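Long-range contacts in formyltransferase (Francisella tularensis subsp. tularensis, PDB 4NV1), which belongs to the formyltransferase family and holds dTDP-4-amino-4,6-dideoxyglucose in a pocket beside its central beta sheet: residues P99-W104 with E182-S187; S73-Q78 with I93-N98; N60-I65 with L79-L84. One frame throughout, in Å; residues are numbered along the deposited sequence.

In the fold
All three contacts lie in one chain. Contacts 3 and 2 interleave along the sequence, and contact 1 closes last. Contact 2 joins the ends of the parallel strands 70-74 and 89-94 near the middle of the mixed seven-stranded sheet. Contact 3 sits about 17 Å away, centre to centre, at the start of helix 82-87, which links those two strands along the chain. S73 and F80 pack together to join the two contacts. Contact 1, a separate two-stranded parallel sheet, follows contact 2 directly in sequence, about 12 Å away centre to centre. Contacts 1 and 2 bring W104, H75, S76 and K77 to the ligand pocket. Contact 3 is packing away from the ligand, its centre about 23 Å from that of contact 1.

Contact 1: residues P99-W104 with E182-S187; sequences PYNRGW and EGNYNS. With 0FX (dTDP-4-amino-4,6-dideoxyglucose), chain I.
R102 and G103 pair with Y185 and N186 in a small two-stranded parallel sheet beside the ligand pocket. The backbone bonds alternate in direction. R102 N donates to N184 O at 2.9 Å, N186 N to R102 O at 2.7 Å, and W104 N to N186 O at 3.0 Å. Before the strands, N184 N reaches P99 O.

Three asparagines add a side-chain network. N184 OD1 takes the N-H of N101 at 2.9 Å, from above its carbonyl plane. The amides of N101 and N184 lie side by side with their planes 72° apart, and N184 ND2 gives N101 OD1 a nearly straight bond of 3.0 Å (169°). N186 ND2 meets the same oxygen at 2.9 Å from the opposite face. N113 ND2 also bonds to N101 OD1, so three amides hold this acceptor. N186 ND2 donates to a water as well.

A bend at chi3 (45°) brings the R102 guanidinium to the 128-129 carbonyls, where NE bonds to D129 O and NH2 to I128 O. The poorly ordered W104 ring has N4A of dTDP-4-amino-4,6-dideoxyglucose over one face, 3.4 Å from CZ2.

N101 and N186 pack on F109 of helix 106-113, and S187 caps the start of helix 188-195, where D190 bonds back to S187 N.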
loop_
_atom_site.group_PDB
_atom_site.type_symbol
_atom_site.label_atom_id
_atom_site.label_comp_id
_atom_site.label_asym_id
_atom_site.label_seq_id
_atom_site.Cartn_x
_atom_site.Cartn_y
_atom_site.Cartn_z
ATOM N N PRO A 99 27.035 12.139 11.929
ATOM C CA PRO A 99 27.101 10.891 12.636
ATOM C C PRO A 99 25.723 10.328 13.016
ATOM O O PRO A 99 25.660 9.575 13.980
ATOM C CB PRO A 99 27.748 11.303 13.934
ATOM C CG PRO A 99 27.142 12.665 14.190
ATOM C CD PRO A 99 27.198 13.290 12.830
ATOM N N TYR A 100 24.642 10.754 12.364
ATOM C CA TYR A 100 23.264 10.307 12.710
ATOM C C TYR A 100 22.814 8.983 12.045
ATOM O O TYR A 100 22.936 8.820 10.847
ATOM C CB TYR A 100 22.254 11.392 12.407
ATOM C CG TYR A 100 22.614 12.796 12.892
ATOM C CD1 TYR A 100 23.143 13.693 11.989
ATOM C CD2 TYR A 100 22.387 13.233 14.195
ATOM C CE1 TYR A 100 23.489 14.967 12.361
ATOM C CE2 TYR A 100 22.733 14.542 14.606
ATOM C CZ TYR A 100 23.257 15.412 13.672
ATOM O OH TYR A 100 23.669 16.719 13.937
ATOM N N ASN A 101 22.377 8.049 12.866
ATOM C CA ASN A 101 21.769 6.760 12.460
ATOM C C ASN A 101 22.808 5.985 11.692
ATOM O O ASN A 101 22.616 5.644 10.543
ATOM C CB ASN A 101 20.493 6.966 11.645
ATOM C CG ASN A 101 19.343 7.394 12.520
ATOM O OD1 ASN A 101 19.223 6.928 13.653
ATOM N ND2 ASN A 101 18.482 8.261 11.999
ATOM N N ARG A 102 23.991 5.917 12.292
ATOM C CA ARG A 102 25.086 5.135 11.766
ATOM C C ARG A 102 24.610 3.694 11.858
ATOM O O ARG A 102 23.785 3.332 12.708
ATOM C CB ARG A 102 26.386 5.374 12.571
ATOM C CG ARG A 102 26.887 6.786 12.291
ATOM C CD ARG A 102 27.830 7.354 13.337
ATOM N NE ARG A 102 28.818 6.357 13.692
ATOM C CZ ARG A 102 28.932 5.782 14.883
ATOM N NH1 ARG A 102 28.149 6.159 15.889
ATOM N NH2 ARG A 102 29.869 4.849 15.050
ATOM N N GLY A 103 25.134 2.852 10.983
ATOM C CA GLY A 103 24.727 1.445 11.072
ATOM C C GLY A 103 23.671 1.103 10.049
ATOM O O GLY A 103 23.692 1.605 8.930
ATOM N N TRP A 104 22.744 0.263 10.442
ATOM C CA TRP A 104 21.791 -0.298 9.470
ATOM C C TRP A 104 20.545 0.545 9.099
ATOM O O TRP A 104 19.848 1.059 9.972
ATOM C CB TRP A 104 21.390 -1.716 9.916
ATOM C CG TRP A 104 22.420 -2.669 9.418
ATOM C CD1 TRP A 104 23.670 -2.880 9.934
ATOM C CD2 TRP A 104 22.331 -3.461 8.236
ATOM N NE1 TRP A 104 24.346 -3.787 9.158
ATOM C CE2 TRP A 104 23.544 -4.158 8.110
ATOM C CE3 TRP A 104 21.334 -3.661 7.275
ATOM C CZ2 TRP A 104 23.782 -5.054 7.065
ATOM C CZ3 TRP A 104 21.579 -4.539 6.230
ATOM C CH2 TRP A 104 22.791 -5.225 6.136
ATOM N N GLU A 182 29.584 12.041 18.473
ATOM C CA GLU A 182 29.586 10.583 18.168
ATOM C C GLU A 182 28.274 10.068 17.538
ATOM O O GLU A 182 28.319 9.031 16.861
ATOM C CB GLU A 182 29.889 9.710 19.400
ATOM C CG GLU A 182 31.341 9.658 19.867
ATOM C CD GLU A 182 32.299 8.906 18.934
ATOM O OE1 GLU A 182 33.264 9.524 18.415
ATOM O OE2 GLU A 182 32.138 7.686 18.732
ATOM N N GLY A 183 27.189 10.827 17.749
ATOM C CA GLY A 183 25.829 10.647 17.198
ATOM C C GLY A 183 25.191 9.361 17.690
ATOM O O GLY A 183 25.124 9.149 18.873
ATOM N N ASN A 184 24.823 8.436 16.812
ATOM C CA ASN A 184 24.170 7.229 17.266
ATOM C C ASN A 184 24.318 6.103 16.260
ATOM O O ASN A 184 24.429 6.374 15.082
ATOM C CB ASN A 184 22.712 7.543 17.627
ATOM C CG ASN A 184 21.836 7.767 16.419
ATOM O OD1 ASN A 184 22.059 8.687 15.635
ATOM N ND2 ASN A 184 20.815 6.890 16.247
ATOM N N TYR A 185 24.347 4.862 16.720
ATOM C CA TYR A 185 24.428 3.663 15.846
ATOM C C TYR A 185 23.183 2.777 15.997
ATOM O O TYR A 185 22.665 2.663 17.102
ATOM C CB TYR A 185 25.598 2.810 16.326
ATOM C CG TYR A 185 25.839 1.491 15.597
ATOM C CD1 TYR A 185 26.465 1.489 14.363
ATOM C CD2 TYR A 185 25.546 0.258 16.169
ATOM C CE1 TYR A 185 26.723 0.320 13.676
ATOM C CE2 TYR A 185 25.762 -0.942 15.463
ATOM C CZ TYR A 185 26.340 -0.893 14.212
ATOM O OH TYR A 185 26.671 -1.988 13.462
ATOM N N ASN A 186 22.759 2.108 14.928
ATOM C CA ASN A 186 21.637 1.186 14.986
ATOM C C ASN A 186 22.157 -0.151 14.493
ATOM O O ASN A 186 22.673 -0.228 13.393
ATOM C CB ASN A 186 20.480 1.715 14.103
ATOM C CG ASN A 186 19.972 3.074 14.566
ATOM O OD1 ASN A 186 19.569 3.182 15.690
ATOM N ND2 ASN A 186 19.935 4.094 13.691
ATOM N N SER A 187 22.066 -1.209 15.293
ATOM C CA SER A 187 22.457 -2.566 14.818
ATOM C C SER A 187 21.467 -3.257 13.903
ATOM O O SER A 187 20.314 -2.858 13.842
ATOM C CB SER A 187 22.656 -3.529 15.987
ATOM O OG SER A 187 21.660 -3.448 16.994
HETATM O O4P 0FX I . 22.613 -0.673 0.374
HETATM P P2 0FX I . 22.796 -1.898 -0.560
HETATM O O3P 0FX I . 22.735 -1.913 -2.072
HETATM O O1G 0FX I . 23.573 -3.080 0.167
HETATM C C1G 0FX I . 24.940 -2.969 0.485
HETATM C C2G 0FX I . 25.139 -4.277 1.235
HETATM O O2G 0FX I . 24.468 -5.364 0.589
HETATM C C3G 0FX I . 24.628 -4.185 2.659
HETATM O O3G 0FX I . 25.088 -5.425 3.240
HETATM C C4G 0FX I . 25.200 -2.908 3.305
HETATM N N4A 0FX I . 24.848 -2.779 4.712
HETATM C C5G 0FX I . 24.798 -1.632 2.556
HETATM C C6G 0FX I . 25.427 -0.392 3.181
HETATM O O5G 0FX I . 25.255 -1.774 1.210
HETATM O OPP 0FX I . 21.568 -2.897 -0.749
HETATM P P 0FX I . 20.502 -3.567 0.209
HETATM O O1P 0FX I . 20.996 -4.712 1.069
HETATM O O2P 0FX I . 19.489 -3.617 -0.929
HETATM O O5 0FX I . 19.801 -2.443 1.129
HETATM C C5 0FX I . 19.215 -1.318 0.462
HETATM C C4 0FX I . 17.940 -0.857 1.144
HETATM O O4 0FX I . 16.900 -1.778 0.867
HETATM C C3 0FX I . 17.981 -0.763 2.639
HETATM O O3 0FX I . 18.327 0.551 3.104
HETATM C C2 0FX I . 16.519 -0.962 3.041
HETATM C C1 0FX I . 16.003 -1.898 1.947
HETATM N N11 0FX I . 15.855 -3.252 2.489
HETATM C C61 0FX I . 16.880 -4.126 2.395
HETATM C C51 0FX I . 16.751 -5.394 2.921
HETATM C C5A 0FX I . 17.837 -6.451 2.925
HETATM C C21 0FX I . 14.689 -3.606 3.067
HETATM O O21 0FX I . 13.633 -2.770 3.134
HETATM N N31 0FX I . 14.484 -4.838 3.544
HETATM C C41 0FX I . 15.522 -5.697 3.453
HETATM O O41 0FX I . 15.436 -6.926 3.949
HETATM O O HOH W 1 20.766 3.606 11.038
#

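Contact 2: residues S73-Q78 with I93-N98; sequences SCHSKQ and IHPGLN. With 0FX (dTDP-4-amino-4,6-dideoxyglucose), chain I.
H75 sets a face of its ring against P95, in the loop after strand 89-94. Its CB lies 3.9 Å from O5G of dTDP-4-amino-4,6-dideoxyglucose. CG stands beside the backbone N (chi1 -79°), which turns the ND1 edge to the phosphate and a face to the proline. ND1 donates to the ligand phosphate oxygen O4P at 2.9 Å (155°), and this oxygen sits at the ring edge, in its plane. CE1 rests on P95 CG at 3.6 Å. At the far corner, NE2 bonds to E158 OE1 on helix 147-170. The ring is therefore held from both of its nitrogens and supported on a face.

The two segments are the ends of strands 70-74 and 89-94, neighbours in the parallel part of the sheet. With helix 82-87 they make a beta-alpha-beta unit of the Rossmann-like fold, in which ligands commonly sit at these strand ends. I93 N donates to S73 O at 2.9 Å, nearly along the C=O axis; N92 ND2 shares that acceptor. Further on the chains part. There a water takes the H75 N-H at 2.8 Å and donates to I93 O at 2.7 Å.

C74 SG is anti to its own backbone N (chi1 -174°) and packs on I93 CG2 at 3.6 Å. Both residues also touch F19 of helix 13-24. Beyond H75, K77 bends at chi4 and its NZ reaches the ligand hydroxyl O2G at 3.2 Å.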
loop_
_atom_site.group_PDB
_atom_site.type_symbol
_atom_site.label_atom_id
_atom_site.label_comp_id
_atom_site.label_asym_id
_atom_site.label_seq_id
_atom_site.Cartn_x
_atom_site.Cartn_y
_atom_site.Cartn_z
ATOM N N SER A 73 34.956 2.244 -0.877
ATOM C CA SER A 73 33.801 1.399 -0.535
ATOM C C SER A 73 32.512 2.153 -0.825
ATOM O O SER A 73 32.292 3.300 -0.388
ATOM C CB SER A 73 33.837 0.955 0.936
ATOM O OG SER A 73 32.692 0.160 1.207
ATOM N N CYS A 74 31.635 1.557 -1.612
ATOM C CA CYS A 74 30.328 2.193 -1.770
ATOM C C CYS A 74 29.268 1.129 -1.911
ATOM O O CYS A 74 29.226 0.433 -2.935
ATOM C CB CYS A 74 30.333 3.150 -2.962
ATOM S SG CYS A 74 28.796 4.112 -3.108
ATOM N N HIS A 75 28.503 0.963 -0.843
ATOM C CA HIS A 75 27.348 0.045 -0.816
ATOM C C HIS A 75 27.896 -1.384 -0.958
ATOM O O HIS A 75 27.656 -2.054 -1.923
ATOM C CB HIS A 75 26.355 0.360 -1.914
ATOM C CG HIS A 75 25.466 1.519 -1.595
ATOM N ND1 HIS A 75 24.231 1.362 -1.000
ATOM C CD2 HIS A 75 25.619 2.846 -1.809
ATOM C CE1 HIS A 75 23.646 2.535 -0.891
ATOM N NE2 HIS A 75 24.458 3.447 -1.396
ATOM N N SER A 76 28.709 -1.759 0.001
ATOM C CA SER A 76 29.647 -2.837 -0.140
ATOM C C SER A 76 29.082 -3.678 0.949
ATOM O O SER A 76 28.988 -3.142 2.063
ATOM C CB SER A 76 31.044 -2.409 0.332
ATOM O OG SER A 76 31.828 -3.496 0.826
ATOM N N LYS A 77 28.837 -4.963 0.682
ATOM C CA LYS A 77 28.464 -5.871 1.783
ATOM C C LYS A 77 29.506 -6.013 2.905
ATOM O O LYS A 77 29.170 -6.474 4.001
ATOM C CB LYS A 77 28.077 -7.260 1.248
ATOM C CG LYS A 77 26.852 -7.294 0.342
ATOM C CD LYS A 77 26.696 -8.667 -0.318
ATOM C CE LYS A 77 25.451 -8.843 -1.177
ATOM N NZ LYS A 77 24.228 -8.351 -0.481
ATOM N N GLN A 78 30.775 -5.684 2.665
ATOM C CA GLN A 78 31.844 -6.060 3.624
ATOM C C GLN A 78 32.633 -4.895 4.208
ATOM O O GLN A 78 32.814 -3.883 3.532
ATOM C CB GLN A 78 32.901 -6.963 2.962
ATOM C CG GLN A 78 32.406 -7.834 1.818
ATOM C CD GLN A 78 33.465 -8.719 1.178
ATOM O OE1 GLN A 78 34.293 -9.346 1.856
ATOM N NE2 GLN A 78 33.445 -8.768 -0.137
ATOM N N ILE A 93 31.626 5.930 0.734
ATOM C CA ILE A 93 30.596 6.755 0.175
ATOM C C ILE A 93 29.363 6.090 0.730
ATOM O O ILE A 93 29.052 4.935 0.385
ATOM C CB ILE A 93 30.693 6.749 -1.358
ATOM C CG1 ILE A 93 31.985 7.457 -1.803
ATOM C CG2 ILE A 93 29.516 7.459 -2.021
ATOM C CD1 ILE A 93 33.130 6.576 -2.204
ATOM N N HIS A 94 28.669 6.833 1.592
ATOM C CA HIS A 94 27.735 6.258 2.573
ATOM C C HIS A 94 26.318 6.859 2.476
ATOM O O HIS A 94 26.173 8.080 2.593
ATOM C CB HIS A 94 28.342 6.499 3.963
ATOM C CG HIS A 94 27.471 6.125 5.112
ATOM N ND1 HIS A 94 26.995 4.844 5.325
ATOM C CD2 HIS A 94 27.025 6.869 6.153
ATOM C CE1 HIS A 94 26.252 4.827 6.417
ATOM N NE2 HIS A 94 26.260 6.044 6.946
ATOM N N PRO A 95 25.278 6.005 2.366
ATOM C CA PRO A 95 23.883 6.424 2.375
ATOM C C PRO A 95 23.323 6.830 3.714
ATOM O O PRO A 95 22.147 6.588 3.958
ATOM C CB PRO A 95 23.119 5.198 1.828
ATOM C CG PRO A 95 23.909 4.068 2.344
ATOM C CD PRO A 95 25.363 4.538 2.474
ATOM N N GLY A 96 24.056 7.589 4.509
ATOM C CA GLY A 96 23.450 8.375 5.598
ATOM C C GLY A 96 24.266 9.615 5.978
ATOM O O GLY A 96 25.316 9.848 5.396
ATOM N N LEU A 97 23.734 10.464 6.852
ATOM C CA LEU A 97 24.408 11.725 7.217
ATOM C C LEU A 97 25.095 11.497 8.548
ATOM O O LEU A 97 24.512 11.711 9.591
ATOM C CB LEU A 97 23.410 12.871 7.357
ATOM C CG LEU A 97 23.946 14.307 7.273
ATOM C CD1 LEU A 97 24.232 14.804 5.882
ATOM C CD2 LEU A 97 22.936 15.279 7.822
ATOM N N ASN A 98 26.353 11.095 8.520
ATOM C CA ASN A 98 27.117 10.950 9.761
ATOM C C ASN A 98 27.120 12.243 10.599
ATOM O O ASN A 98 27.180 13.323 10.040
ATOM C CB ASN A 98 28.569 10.639 9.417
ATOM C CG ASN A 98 28.779 9.229 8.846
ATOM O OD1 ASN A 98 29.918 8.824 8.570
ATOM N ND2 ASN A 98 27.701 8.465 8.711
HETATM O O4P 0FX I . 22.613 -0.673 0.374
HETATM P P2 0FX I . 22.796 -1.898 -0.560
HETATM O O3P 0FX I . 22.735 -1.913 -2.072
HETATM O O1G 0FX I . 23.573 -3.080 0.167
HETATM C C1G 0FX I . 24.940 -2.969 0.485
HETATM C C2G 0FX I . 25.139 -4.277 1.235
HETATM O O2G 0FX I . 24.468 -5.364 0.589
HETATM C C3G 0FX I . 24.628 -4.185 2.659
HETATM O O3G 0FX I . 25.088 -5.425 3.240
HETATM C C4G 0FX I . 25.200 -2.908 3.305
HETATM N N4A 0FX I . 24.848 -2.779 4.712
HETATM C C5G 0FX I . 24.798 -1.632 2.556
HETATM C C6G 0FX I . 25.427 -0.392 3.181
HETATM O O5G 0FX I . 25.255 -1.774 1.210
HETATM O OPP 0FX I . 21.568 -2.897 -0.749
HETATM P P 0FX I . 20.502 -3.567 0.209
HETATM O O1P 0FX I . 20.996 -4.712 1.069
HETATM O O2P 0FX I . 19.489 -3.617 -0.929
HETATM O O5 0FX I . 19.801 -2.443 1.129
HETATM C C5 0FX I . 19.215 -1.318 0.462
HETATM C C4 0FX I . 17.940 -0.857 1.144
HETATM O O4 0FX I . 16.900 -1.778 0.867
HETATM C C3 0FX I . 17.981 -0.763 2.639
HETATM O O3 0FX I . 18.327 0.551 3.104
HETATM C C2 0FX I . 16.519 -0.962 3.041
HETATM C C1 0FX I . 16.003 -1.898 1.947
HETATM N N11 0FX I . 15.855 -3.252 2.489
HETATM C C61 0FX I . 16.880 -4.126 2.395
HETATM C C51 0FX I . 16.751 -5.394 2.921
HETATM C C5A 0FX I . 17.837 -6.451 2.925
HETATM C C21 0FX I . 14.689 -3.606 3.067
HETATM O O21 0FX I . 13.633 -2.770 3.134
HETATM N N31 0FX I . 14.484 -4.838 3.544
HETATM C C41 0FX I . 15.522 -5.697 3.453
HETATM O O41 0FX I . 15.436 -6.926 3.949
HETATM O O HOH W 2 28.306 2.540 1.493
#

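Contact 3: residues N60-I65 with L79-L84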
loop_
_atom_site.group_PDB
_atom_site.type_symbol
_atom_site.label_atom_id
_atom_site.label_comp_id
_atom_site.label_asym_id
_atom_site.label_seq_id
_atom_site.Cartn_x
_atom_site.Cartn_y
_atom_site.Cartn_z
ATOM N N ASN A 60 41.355 -11.531 3.114
ATOM C CA ASN A 60 42.386 -11.159 2.139
ATOM C C ASN A 60 42.469 -9.656 1.809
ATOM O O ASN A 60 43.161 -9.226 0.883
ATOM C CB ASN A 60 42.064 -11.901 0.835
ATOM C CG ASN A 60 42.142 -13.410 0.989
ATOM O OD1 ASN A 60 42.992 -13.911 1.709
ATOM N ND2 ASN A 60 41.259 -14.136 0.325
ATOM N N GLY A 61 41.700 -8.856 2.528
ATOM C CA GLY A 61 41.575 -7.442 2.222
ATOM C C GLY A 61 42.972 -6.879 2.300
ATOM O O GLY A 61 43.413 -6.141 1.416
ATOM N N ASN A 62 43.667 -7.301 3.354
ATOM C CA ASN A 62 45.015 -6.839 3.658
ATOM C C ASN A 62 46.066 -7.117 2.574
ATOM O O ASN A 62 47.096 -6.424 2.489
ATOM C CB ASN A 62 45.412 -7.352 5.049
ATOM C CG ASN A 62 44.891 -6.453 6.157
ATOM O OD1 ASN A 62 44.543 -5.301 5.928
ATOM N ND2 ASN A 62 44.852 -6.959 7.379
ATOM N N ASP A 63 45.761 -8.070 1.697
ATOM C CA ASP A 63 46.539 -8.320 0.483
ATOM C C ASP A 63 46.452 -7.203 -0.540
ATOM O O ASP A 63 47.202 -7.216 -1.512
ATOM C CB ASP A 63 46.038 -9.574 -0.253
ATOM C CG ASP A 63 46.153 -10.866 0.551
ATOM O OD1 ASP A 63 46.831 -10.924 1.613
ATOM O OD2 ASP A 63 45.541 -11.860 0.082
ATOM N N LEU A 64 45.510 -6.268 -0.434
ATOM C CA LEU A 64 45.544 -5.137 -1.362
ATOM C C LEU A 64 46.533 -4.084 -0.849
ATOM O O LEU A 64 46.783 -3.067 -1.512
ATOM C CB LEU A 64 44.191 -4.445 -1.484
ATOM C CG LEU A 64 42.975 -5.074 -2.163
ATOM C CD1 LEU A 64 43.126 -6.566 -2.294
ATOM C CD2 LEU A 64 41.752 -4.740 -1.323
ATOM N N ILE A 65 47.037 -4.262 0.367
ATOM C CA ILE A 65 48.018 -3.293 0.840
ATOM C C ILE A 65 49.188 -3.411 -0.128
ATOM O O ILE A 65 49.613 -4.520 -0.505
ATOM C CB ILE A 65 48.433 -3.459 2.316
ATOM C CG1 ILE A 65 47.197 -3.525 3.216
ATOM C CG2 ILE A 65 49.302 -2.289 2.766
ATOM C CD1 ILE A 65 47.557 -3.475 4.693
ATOM N N LEU A 79 33.162 -5.100 5.409
ATOM C CA LEU A 79 34.032 -4.139 6.080
ATOM C C LEU A 79 35.518 -4.429 5.878
ATOM O O LEU A 79 35.973 -5.589 5.896
ATOM C CB LEU A 79 33.781 -4.189 7.573
ATOM C CG LEU A 79 32.286 -4.072 7.907
ATOM C CD1 LEU A 79 32.015 -4.656 9.288
ATOM C CD2 LEU A 79 31.820 -2.628 7.746
ATOM N N PHE A 80 36.259 -3.330 5.735
ATOM C CA PHE A 80 37.641 -3.340 5.318
ATOM C C PHE A 80 38.425 -3.623 6.590
ATOM O O PHE A 80 38.097 -3.091 7.651
ATOM C CB PHE A 80 38.073 -1.967 4.766
ATOM C CG PHE A 80 37.635 -1.623 3.358
ATOM C CD1 PHE A 80 36.540 -2.184 2.730
ATOM C CD2 PHE A 80 38.314 -0.637 2.690
ATOM C CE1 PHE A 80 36.171 -1.803 1.443
ATOM C CE2 PHE A 80 37.945 -0.224 1.438
ATOM C CZ PHE A 80 36.877 -0.826 0.799
ATOM N N PRO A 81 39.459 -4.473 6.507
ATOM C CA PRO A 81 40.350 -4.733 7.637
ATOM C C PRO A 81 41.067 -3.509 8.174
ATOM O O PRO A 81 41.276 -2.557 7.451
ATOM C CB PRO A 81 41.378 -5.704 7.063
ATOM C CG PRO A 81 40.607 -6.444 6.023
ATOM C CD PRO A 81 39.510 -5.546 5.499
ATOM N N ALA A 82 41.484 -3.535 9.433
ATOM C CA ALA A 82 42.037 -2.339 10.049
ATOM C C ALA A 82 43.307 -1.891 9.359
ATOM O O ALA A 82 43.492 -0.720 9.132
ATOM C CB ALA A 82 42.280 -2.547 11.537
ATOM N N LYS A 83 44.177 -2.822 8.999
ATOM C CA LYS A 83 45.516 -2.453 8.581
ATOM C C LYS A 83 45.450 -2.021 7.127
ATOM O O LYS A 83 46.275 -1.222 6.662
ATOM C CB LYS A 83 46.445 -3.664 8.727
ATOM C CG LYS A 83 46.005 -4.614 9.827
ATOM C CD LYS A 83 47.178 -5.312 10.492
ATOM C CE LYS A 83 46.902 -5.568 11.970
ATOM N NZ LYS A 83 48.103 -6.164 12.619
ATOM N N LEU A 84 44.464 -2.540 6.393
ATOM C CA LEU A 84 44.235 -1.970 5.054
ATOM C C LEU A 84 43.908 -0.467 5.183
ATOM O O LEU A 84 44.560 0.381 4.634
ATOM C CB LEU A 84 43.085 -2.682 4.388
ATOM C CG LEU A 84 42.841 -2.128 2.988
ATOM C CD1 LEU A 84 43.964 -2.219 1.965
ATOM C CD2 LEU A 84 41.596 -2.775 2.450
#
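The backbones of N62 and L84 come within 5.1 Å at their CA atoms, where the 3-10 turn 61-64 runs up against the first turn of helix 82-87. Within the turn, L64 N bonds to G61 O and I65 N to N62 O.

N62 reaches over to the helix start. CG stands beside the backbone N (chi1 -84°), which carries the amide there, with OD1 2.8 Å from L84 N and 3.4 Å from P81 CB. The other branch, ND2, passes K83 CG at 3.6 Å. P81 holds the N-cap position, and its CG faces G61 CA at 4.0 Å.

L84 carries the apolar side. Its CG is anti to the backbone N (chi1 -179°), and CD1 packs against I65 CG1 at 3.7 Å and L64 CB at 4.1 Å. I65 and L84 run alongside each other, pointing opposite ways, and I65 CD1 comes to 3.3 Å from K83 O. L84 also touches M57 and F7.

Helix 82-87 is the connecting helix of the beta-alpha-beta unit formed with strands 70-74 and 89-94 in the Rossmann-like domain. Here its first turn meets the 3-10 turn that leads to strand 70-74.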